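Local coordinates for protein oxidase (Sinorhizobium meliloti, PDB 4FFU) that is of uncertain function but belongs to the MaoC-like dehydratase family and may have monoamine oxidase activity, at residues 112-117 and 155-160. Residues are numbered along the deposited sequence; the frame is centred on the assembly and turned at random.
Sequences RFVRPV and GEVVLA
Antiparallel pairing joins Arg112 to Ala160 where strand 103-113, outermost in the sheet of its own chain, runs beside strand 157-168. Two reciprocal bonds define this hydrogen-bonded pair: Arg112 N to Ala160 O at 2.8 Å and Ala160 N to Arg112 O at 3.2 Å. At the next, non-hydrogen-bonded pair, the side chains of Phe113 and Leu159 lie side by side, with Leu159 CD1 at the edge of the ring, 3.9 Å from Phe113 CE1. Phe88 and Ile87 pack on the leucine from helix 84-93, consistent with the central helix of the hot-dog fold of MaoC-like proteins. Across the subunit interface the sheet runs on, because Arg112 also pairs with a strand of the second subunit, whose Asp109 takes its NH2 in a salt bridge.

Regular pairing stops after Phe113, where Val158 O receives two backbone donors from one face of its carbonyl plane: Val114 N, 2.8 Å away but bent (137° at the hydrogen), and Arg115 N at 3.1 Å and straighter (168°). On its other side strand 157-168 carries a classic beta bulge, Val158 and Leu159 both facing Val150. The extended Arg115 chain runs alongside Val157 O, and a turn about its last torsion (chi4 74°) swings NH1 back to 2.9 Å from it; the oxygen lies in the guanidinium plane and NH1 on one of its lone pairs. Glu156 CB sits over one guanidinium face, offset toward its rim, whereas Glu156 OE1 makes only a long, out-of-plane charge contact with Arg115 and is hydrogen-bonded to Asn152. Deeper in, Val117 CG2 meets Val158 CG2 at 3.7 Å, the two side chains crossing at about a right angle against Ile87.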
loop_
_atom_site.group_PDB
_atom_site.type_symbol
_atom_site.label_atom_id
_atom_site.label_comp_id
_atom_site.label_asym_id
_atom_site.label_seq_id
_atom_site.Cartn_x
_atom_site.Cartn_y
_atom_site.Cartn_z
ATOM N N ARG I 112 -5.445 15.758 -21.907
ATOM C CA ARG I 112 -4.563 15.348 -22.983
ATOM C C ARG I 112 -3.290 14.738 -22.429
ATOM O O ARG I 112 -2.664 15.292 -21.508
ATOM C CB ARG I 112 -4.202 16.555 -23.891
ATOM C CG ARG I 112 -5.422 17.229 -24.546
ATOM C CD ARG I 112 -6.045 16.332 -25.610
ATOM N NE ARG I 112 -7.235 16.912 -26.242
ATOM C CZ ARG I 112 -8.500 16.650 -25.907
ATOM N NH1 ARG I 112 -8.797 15.815 -24.913
ATOM N NH2 ARG I 112 -9.490 17.237 -26.592
ATOM N N PHE I 113 -2.906 13.597 -22.995
ATOM C CA PHE I 113 -1.644 12.941 -22.655
ATOM C C PHE I 113 -0.595 13.430 -23.625
ATOM O O PHE I 113 -0.509 12.969 -24.754
ATOM C CB PHE I 113 -1.797 11.426 -22.729
ATOM C CG PHE I 113 -2.861 10.918 -21.821
ATOM C CD1 PHE I 113 -2.821 11.220 -20.445
ATOM C CD2 PHE I 113 -3.936 10.190 -22.324
ATOM C CE1 PHE I 113 -3.830 10.776 -19.588
ATOM C CE2 PHE I 113 -4.933 9.736 -21.461
ATOM C CZ PHE I 113 -4.881 10.023 -20.103
ATOM N N VAL I 114 0.174 14.403 -23.180
ATOM C CA VAL I 114 1.054 15.156 -24.090
ATOM C C VAL I 114 2.404 14.472 -24.331
ATOM O O VAL I 114 2.901 14.445 -25.476
ATOM C CB VAL I 114 1.245 16.609 -23.613
ATOM C CG1 VAL I 114 2.065 17.418 -24.640
ATOM C CG2 VAL I 114 -0.115 17.260 -23.408
ATOM N N ARG I 115 2.990 13.917 -23.268
ATOM C CA ARG I 115 4.263 13.191 -23.356
ATOM C C ARG I 115 4.257 12.015 -22.390
ATOM O O ARG I 115 3.627 12.099 -21.307
ATOM C CB ARG I 115 5.458 14.107 -23.007
ATOM C CG ARG I 115 5.696 15.268 -23.958
ATOM C CD ARG I 115 6.905 16.096 -23.524
ATOM N NE ARG I 115 7.331 17.006 -24.591
ATOM C CZ ARG I 115 6.694 18.113 -24.938
ATOM N NH1 ARG I 115 5.594 18.514 -24.295
ATOM N NH2 ARG I 115 7.192 18.848 -25.935
ATOM N N PRO I 116 4.979 10.924 -22.725
ATOM C CA PRO I 116 5.031 9.855 -21.723
ATOM C C PRO I 116 5.851 10.257 -20.503
ATOM O O PRO I 116 6.727 11.136 -20.614
ATOM C CB PRO I 116 5.743 8.696 -22.464
ATOM C CG PRO I 116 6.471 9.358 -23.598
ATOM C CD PRO I 116 5.669 10.556 -23.981
ATOM N N VAL I 117 5.560 9.624 -19.357
ATOM C CA VAL I 117 6.331 9.811 -18.126
ATOM C C VAL I 117 7.008 8.486 -17.787
ATOM O O VAL I 117 6.375 7.413 -17.823
ATOM C CB VAL I 117 5.421 10.277 -16.953
ATOM C CG1 VAL I 117 6.183 10.354 -15.621
ATOM C CG2 VAL I 117 4.790 11.627 -17.301
ATOM N N GLY I 155 10.971 20.754 -17.958
ATOM C CA GLY I 155 10.033 21.846 -18.219
ATOM C C GLY I 155 9.028 21.547 -19.332
ATOM O O GLY I 155 8.350 22.453 -19.834
ATOM N N GLU I 156 8.909 20.277 -19.707
ATOM C CA GLU I 156 7.985 19.888 -20.771
ATOM C C GLU I 156 6.608 19.549 -20.211
ATOM O O GLU I 156 6.515 18.856 -19.198
ATOM C CB GLU I 156 8.548 18.683 -21.519
ATOM C CG GLU I 156 9.924 18.937 -22.135
ATOM C CD GLU I 156 10.629 17.651 -22.536
ATOM O OE1 GLU I 156 10.310 16.568 -21.981
ATOM O OE2 GLU I 156 11.524 17.720 -23.406
ATOM N N VAL I 157 5.548 20.000 -20.885
ATOM C CA VAL I 157 4.187 19.580 -20.494
ATOM C C VAL I 157 4.028 18.096 -20.793
ATOM O O VAL I 157 4.260 17.659 -21.926
ATOM C CB VAL I 157 3.090 20.375 -21.239
ATOM C CG1 VAL I 157 1.698 19.892 -20.815
ATOM C CG2 VAL I 157 3.204 21.850 -20.914
ATOM N N VAL I 158 3.632 17.300 -19.795
ATOM C CA VAL I 158 3.376 15.871 -20.046
ATOM C C VAL I 158 1.871 15.560 -20.047
ATOM O O VAL I 158 1.442 14.564 -20.657
ATOM C CB VAL I 158 4.126 14.953 -19.053
ATOM C CG1 VAL I 158 5.625 15.256 -19.141
ATOM C CG2 VAL I 158 3.620 15.169 -17.623
ATOM N N LEU I 159 1.094 16.410 -19.368
ATOM C CA LEU I 159 -0.359 16.273 -19.323
ATOM C C LEU I 159 -1.010 17.654 -19.124
ATOM O O LEU I 159 -0.479 18.527 -18.417
ATOM C CB LEU I 159 -0.725 15.317 -18.149
ATOM C CG LEU I 159 -2.200 14.976 -17.965
ATOM C CD1 LEU I 159 -2.313 13.559 -17.362
ATOM C CD2 LEU I 159 -2.923 16.008 -17.090
ATOM N N ALA I 160 -2.169 17.849 -19.733
ATOM C CA ALA I 160 -2.924 19.081 -19.537
ATOM C C ALA I 160 -4.384 18.727 -19.408
ATOM O O ALA I 160 -4.820 17.722 -19.951
ATOM C CB ALA I 160 -2.718 20.020 -20.722
#